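Local coordinates for pollen allergen Phl p 6 (Phleum pratense, PDB 6TRK), which is a grass pollen allergen of the Poa p IX/Phl p VI family, a small all-helical protein whose biological role in the plant is not firmly established, at residues A[14-25]-A[83-94]. The protein carries 1 engineered substitution. Sequence-based numbering, arbitrary orientation. Where two conformers were deposited one is given.
With ZN (zinc ion), chain C.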
loop_
_atom_site.group_PDB
_atom_site.type_symbol
_atom_site.label_atom_id
_atom_site.label_comp_id
_atom_site.label_asym_id
_atom_site.label_seq_id
_atom_site.Cartn_x
_atom_site.Cartn_y
_atom_site.Cartn_z
ATOM N N VAL A 14 -0.877 -0.652 7.805
ATOM C CA VAL A 14 -0.752 -0.939 6.369
ATOM C C VAL A 14 0.459 -0.240 5.778
ATOM O O VAL A 14 1.227 -0.821 5.001
ATOM C CB VAL A 14 -2.059 -0.505 5.640
ATOM C CG1 VAL A 14 -1.869 -0.518 4.122
ATOM C CG2 VAL A 14 -3.220 -1.387 6.003
ATOM N N ASN A 15 0.677 1.021 6.160
ATOM C CA ASN A 15 1.812 1.766 5.622
ATOM C C ASN A 15 3.145 1.192 6.083
ATOM O O ASN A 15 4.071 1.061 5.284
ATOM C CB ASN A 15 1.648 3.237 6.017
ATOM C CG ASN A 15 2.292 4.166 5.032
ATOM O OD1 ASN A 15 2.911 3.750 4.036
ATOM N ND2 ASN A 15 2.122 5.459 5.272
ATOM N N ALA A 16 3.240 0.801 7.339
ATOM C CA ALA A 16 4.480 0.237 7.854
ATOM C C ALA A 16 4.820 -1.081 7.163
ATOM O O ALA A 16 5.982 -1.320 6.826
ATOM C CB ALA A 16 4.367 0.058 9.375
ATOM N N SER A 17 3.817 -1.941 6.946
ATOM C CA SER A 17 4.075 -3.198 6.221
ATOM C C SER A 17 4.465 -2.940 4.774
ATOM O O SER A 17 5.329 -3.632 4.212
ATOM C CB SER A 17 2.838 -4.073 6.275
ATOM O OG SER A 17 2.557 -4.501 7.575
ATOM N N PHE A 18 3.800 -1.950 4.137
ATOM C CA PHE A 18 4.172 -1.545 2.783
ATOM C C PHE A 18 5.629 -1.075 2.721
ATOM O O PHE A 18 6.374 -1.465 1.824
ATOM C CB PHE A 18 3.156 -0.470 2.326
ATOM C CG PHE A 18 3.550 0.293 1.101
ATOM C CD1 PHE A 18 3.609 -0.307 -0.140
ATOM C CD2 PHE A 18 3.776 1.677 1.184
ATOM C CE1 PHE A 18 3.919 0.457 -1.285
ATOM C CE2 PHE A 18 4.096 2.438 0.051
ATOM C CZ PHE A 18 4.160 1.832 -1.183
ATOM N N ARG A 19 6.069 -0.277 3.683
ATOM C CA ARG A 19 7.471 0.153 3.692
ATOM C C ARG A 19 8.416 -1.034 3.878
ATOM O O ARG A 19 9.483 -1.094 3.257
ATOM C CB ARG A 19 7.714 1.185 4.801
ATOM C CG ARG A 19 7.007 2.506 4.617
ATOM C CD ARG A 19 7.523 3.514 5.654
ATOM N NE ARG A 19 7.041 3.270 7.015
ATOM C CZ ARG A 19 5.919 3.783 7.516
ATOM N NH1 ARG A 19 5.132 4.556 6.761
ATOM N NH2 ARG A 19 5.574 3.507 8.765
ATOM N N ALA A 20 8.036 -1.993 4.726
ATOM C CA ALA A 20 8.852 -3.209 4.885
ATOM C C ALA A 20 8.914 -4.006 3.586
ATOM O O ALA A 20 9.962 -4.511 3.205
ATOM C CB ALA A 20 8.289 -4.045 6.036
ATOM N N ALA A 21 7.813 -4.089 2.848
ATOM C CA ALA A 21 7.896 -4.772 1.561
ATOM C C ALA A 21 8.827 -4.060 0.586
ATOM O O ALA A 21 9.575 -4.704 -0.170
ATOM C CB ALA A 21 6.488 -4.904 0.982
ATOM N N MET A 22 8.787 -2.731 0.563
ATOM C CA MET A 22 9.717 -2.004 -0.293
ATOM C C MET A 22 11.161 -2.322 0.077
ATOM O O MET A 22 12.019 -2.469 -0.800
ATOM C CB MET A 22 9.444 -0.508 -0.175
ATOM C CG MET A 22 8.103 -0.105 -0.769
ATOM S SD MET A 22 7.738 1.646 -0.598
ATOM C CE MET A 22 9.046 2.362 -1.603
ATOM N N ALA A 23 11.439 -2.455 1.376
ATOM C CA ALA A 23 12.816 -2.719 1.813
ATOM C C ALA A 23 13.365 -4.023 1.242
ATOM O O ALA A 23 14.580 -4.153 1.059
ATOM C CB ALA A 23 12.874 -2.740 3.333
ATOM N N THR A 24 12.493 -4.983 0.918
ATOM C CA THR A 24 12.985 -6.253 0.397
ATOM C C THR A 24 13.572 -6.140 -1.005
ATOM O O THR A 24 14.236 -7.084 -1.456
ATOM C CB THR A 24 11.903 -7.334 0.394
ATOM O OG1 THR A 24 10.909 -7.047 -0.616
ATOM C CG2 THR A 24 11.295 -7.499 1.760
ATOM N N THR A 25 13.373 -5.026 -1.706
ATOM C CA THR A 25 13.946 -4.822 -3.020
ATOM C C THR A 25 15.345 -4.187 -2.991
ATOM O O THR A 25 15.918 -3.963 -4.063
ATOM C CB THR A 25 13.027 -3.939 -3.885
ATOM O OG1 THR A 25 13.037 -2.599 -3.387
ATOM C CG2 THR A 25 11.579 -4.487 -3.886
ATOM N N TYR A 83 7.325 -1.646 -10.595
ATOM C CA TYR A 83 7.527 -1.446 -9.168
ATOM C C TYR A 83 7.239 -0.004 -8.779
ATOM O O TYR A 83 6.476 0.261 -7.847
ATOM C CB TYR A 83 8.948 -1.887 -8.760
ATOM C CG TYR A 83 9.299 -1.588 -7.317
ATOM C CD1 TYR A 83 8.582 -2.113 -6.276
ATOM C CD2 TYR A 83 10.393 -0.784 -7.019
ATOM C CE1 TYR A 83 8.910 -1.827 -4.953
ATOM C CE2 TYR A 83 10.728 -0.482 -5.706
ATOM C CZ TYR A 83 9.979 -1.011 -4.679
ATOM O OH TYR A 83 10.309 -0.708 -3.373
ATOM N N GLU A 84 7.804 0.945 -9.517
ATOM C CA GLU A 84 7.529 2.342 -9.164
ATOM C C GLU A 84 6.069 2.720 -9.396
ATOM O O GLU A 84 5.519 3.504 -8.618
ATOM C CB GLU A 84 8.462 3.258 -9.921
ATOM C CG GLU A 84 9.954 3.045 -9.522
ATOM C CD GLU A 84 10.286 3.441 -8.071
ATOM O OE1 GLU A 84 9.568 4.271 -7.465
ATOM O OE2 GLU A 84 11.291 2.925 -7.536
ATOM N N ALA A 85 5.402 2.114 -10.387
ATOM C CA ALA A 85 3.983 2.389 -10.580
ATOM C C ALA A 85 3.160 1.929 -9.387
ATOM O O ALA A 85 2.249 2.632 -8.943
ATOM C CB ALA A 85 3.448 1.718 -11.839
ATOM N N PHE A 86 3.461 0.738 -8.854
ATOM C CA PHE A 86 2.754 0.299 -7.662
ATOM C C PHE A 86 2.976 1.247 -6.481
ATOM O O PHE A 86 2.009 1.684 -5.819
ATOM C CB PHE A 86 3.198 -1.117 -7.262
ATOM C CG PHE A 86 2.295 -1.752 -6.220
ATOM C CD1 PHE A 86 2.342 -1.374 -4.892
ATOM C CD2 PHE A 86 1.390 -2.748 -6.575
ATOM C CE1 PHE A 86 1.512 -1.923 -3.939
ATOM C CE2 PHE A 86 0.584 -3.345 -5.597
ATOM C CZ PHE A 86 0.645 -2.918 -4.287
ATOM N N VAL A 87 4.243 1.523 -6.174
ATOM C CA VAL A 87 4.620 2.310 -5.014
ATOM C C VAL A 87 4.006 3.698 -5.076
ATOM O O VAL A 87 3.460 4.180 -4.085
ATOM C CB VAL A 87 6.149 2.385 -4.923
ATOM C CG1 VAL A 87 6.591 3.418 -3.890
ATOM C CG2 VAL A 87 6.720 1.014 -4.561
ATOM N N LEU A 88 4.060 4.330 -6.252
ATOM C CA LEU A 88 3.506 5.673 -6.389
ATOM C C LEU A 88 2.012 5.678 -6.112
ATOM O O LEU A 88 1.500 6.544 -5.395
ATOM C CB LEU A 88 3.819 6.216 -7.784
ATOM C CG LEU A 88 3.185 7.529 -8.164
ATOM C CD1 LEU A 88 3.733 8.629 -7.297
ATOM C CD2 LEU A 88 3.485 7.844 -9.614
ATOM N N HIS A 89 1.270 4.756 -6.718
ATOM C CA HIS A 89 -0.184 4.846 -6.576
ATOM C C HIS A 89 -0.665 4.317 -5.234
ATOM O O HIS A 89 -1.636 4.846 -4.671
ATOM C CB HIS A 89 -0.860 4.134 -7.737
ATOM C CG HIS A 89 -0.629 4.826 -9.041
ATOM N ND1 HIS A 89 0.486 4.604 -9.830
ATOM C CD2 HIS A 89 -1.335 5.804 -9.653
ATOM C CE1 HIS A 89 0.439 5.393 -10.887
ATOM N NE2 HIS A 89 -0.657 6.141 -10.800
ATOM N N PHE A 90 0.043 3.346 -4.662
ATOM C CA PHE A 90 -0.326 2.875 -3.333
ATOM C C PHE A 90 -0.161 3.995 -2.302
ATOM O O PHE A 90 -1.068 4.286 -1.512
ATOM C CB PHE A 90 0.525 1.637 -2.936
ATOM C CG PHE A 90 -0.037 0.928 -1.725
ATOM C CD1 PHE A 90 0.394 1.274 -0.468
ATOM C CD2 PHE A 90 -1.015 -0.052 -1.854
ATOM C CE1 PHE A 90 -0.136 0.666 0.664
ATOM C CE2 PHE A 90 -1.575 -0.659 -0.736
ATOM C CZ PHE A 90 -1.107 -0.289 0.530
ATOM N N SER A 91 0.981 4.645 -2.312
ATOM C CA SER A 91 1.234 5.683 -1.316
ATOM C C SER A 91 0.296 6.876 -1.486
ATOM O O SER A 91 -0.204 7.401 -0.493
ATOM C CB SER A 91 2.684 6.123 -1.392
ATOM O OG SER A 91 3.055 6.610 -2.643
ATOM N N GLU A 92 0.025 7.293 -2.732
ATOM C CA GLU A 92 -0.896 8.418 -2.954
ATOM C C GLU A 92 -2.328 8.049 -2.589
ATOM O O GLU A 92 -3.050 8.834 -1.944
ATOM C CB GLU A 92 -0.816 8.941 -4.402
ATOM C CG GLU A 92 0.472 9.730 -4.684
ATOM C CD GLU A 92 0.493 10.546 -5.919
ATOM O OE1 GLU A 92 1.546 11.219 -6.115
ATOM O OE2 GLU A 92 -0.462 10.525 -6.718
ATOM N N ALA A 93 -2.785 6.867 -2.990
ATOM C CA ALA A 93 -4.163 6.494 -2.679
ATOM C C ALA A 93 -4.370 6.307 -1.181
ATOM O O ALA A 93 -5.423 6.655 -0.656
ATOM C CB ALA A 93 -4.535 5.234 -3.459
ATOM N N LEU A 94 -3.355 5.813 -0.463
ATOM C CA LEU A 94 -3.485 5.685 0.980
ATOM C C LEU A 94 -3.621 7.050 1.645
ATOM O O LEU A 94 -4.398 7.213 2.591
ATOM C CB LEU A 94 -2.287 4.908 1.541
ATOM C CG LEU A 94 -2.472 4.394 2.976
ATOM C CD1 LEU A 94 -3.589 3.344 3.083
ATOM C CD2 LEU A 94 -1.150 3.784 3.543
HETATM ZN ZN ZN C . 1.637 12.478 -7.625
HETATM O O HOH W 1 2.209 11.552 -9.285
#
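Phe18 meets Phe90 where the first and last helices of the four-helix Phl p 6 fold run side by side, and the pair illustrates how an antiparallel helix interface can be built around one aromatic knob. The Phe18 ring enters a hole formed by Phe86, Val87, Phe90 and Ser91. Phe90 CD1 sits over the centre of one of its faces, 3.6 Å from Phe18 CD1, and the two ring planes are inclined at 36°, so the pair is neither a parallel stack nor a T. In one conformer of Met22, one helical turn further on, the sulfur lies over the opposite face of Phe18, offset toward the rim. With Phe18 CG anti to the backbone N (chi1 166°), the ring reaches in among the side chains of helix 82-98.

Around this centre most contacts are apolar. Val14 CG1 comes up to the edge of the Phe90 ring, in its plane, 3.7 Å from Phe90 CZ, and Leu94 CD2 lies against the amide end of Asn15, 3.8 Å from Asn15 CG. In the same conformer the Met22 chain bends at chi3 (64°), bringing Met22 CE within 3.5 Å of Val87 CG1, tip to tip. Tyr83 OH comes within 3.3 Å of Met22 CB. Near the end of helix 2-23, Thr25 CG2 makes an off-centre CH-pi contact with the Tyr83 ring, while Thr25 OG1 donates to Met22 O (2.8 Å), a carbonyl that also accepts from Thr25 N.

Farther out, Phe41 meets Phe86 and Phe90 edge-to-face, and Phe37 does the same with Phe86 and Tyr83, tying the contact to helix 30-55. The axes of 14-23 and 83-94 approach to 11.6 Å, a spacing filled by large side chains, and the chemistry implies cohesion resting chiefly on hydrophobic and aromatic packing, partly buried in the bundle.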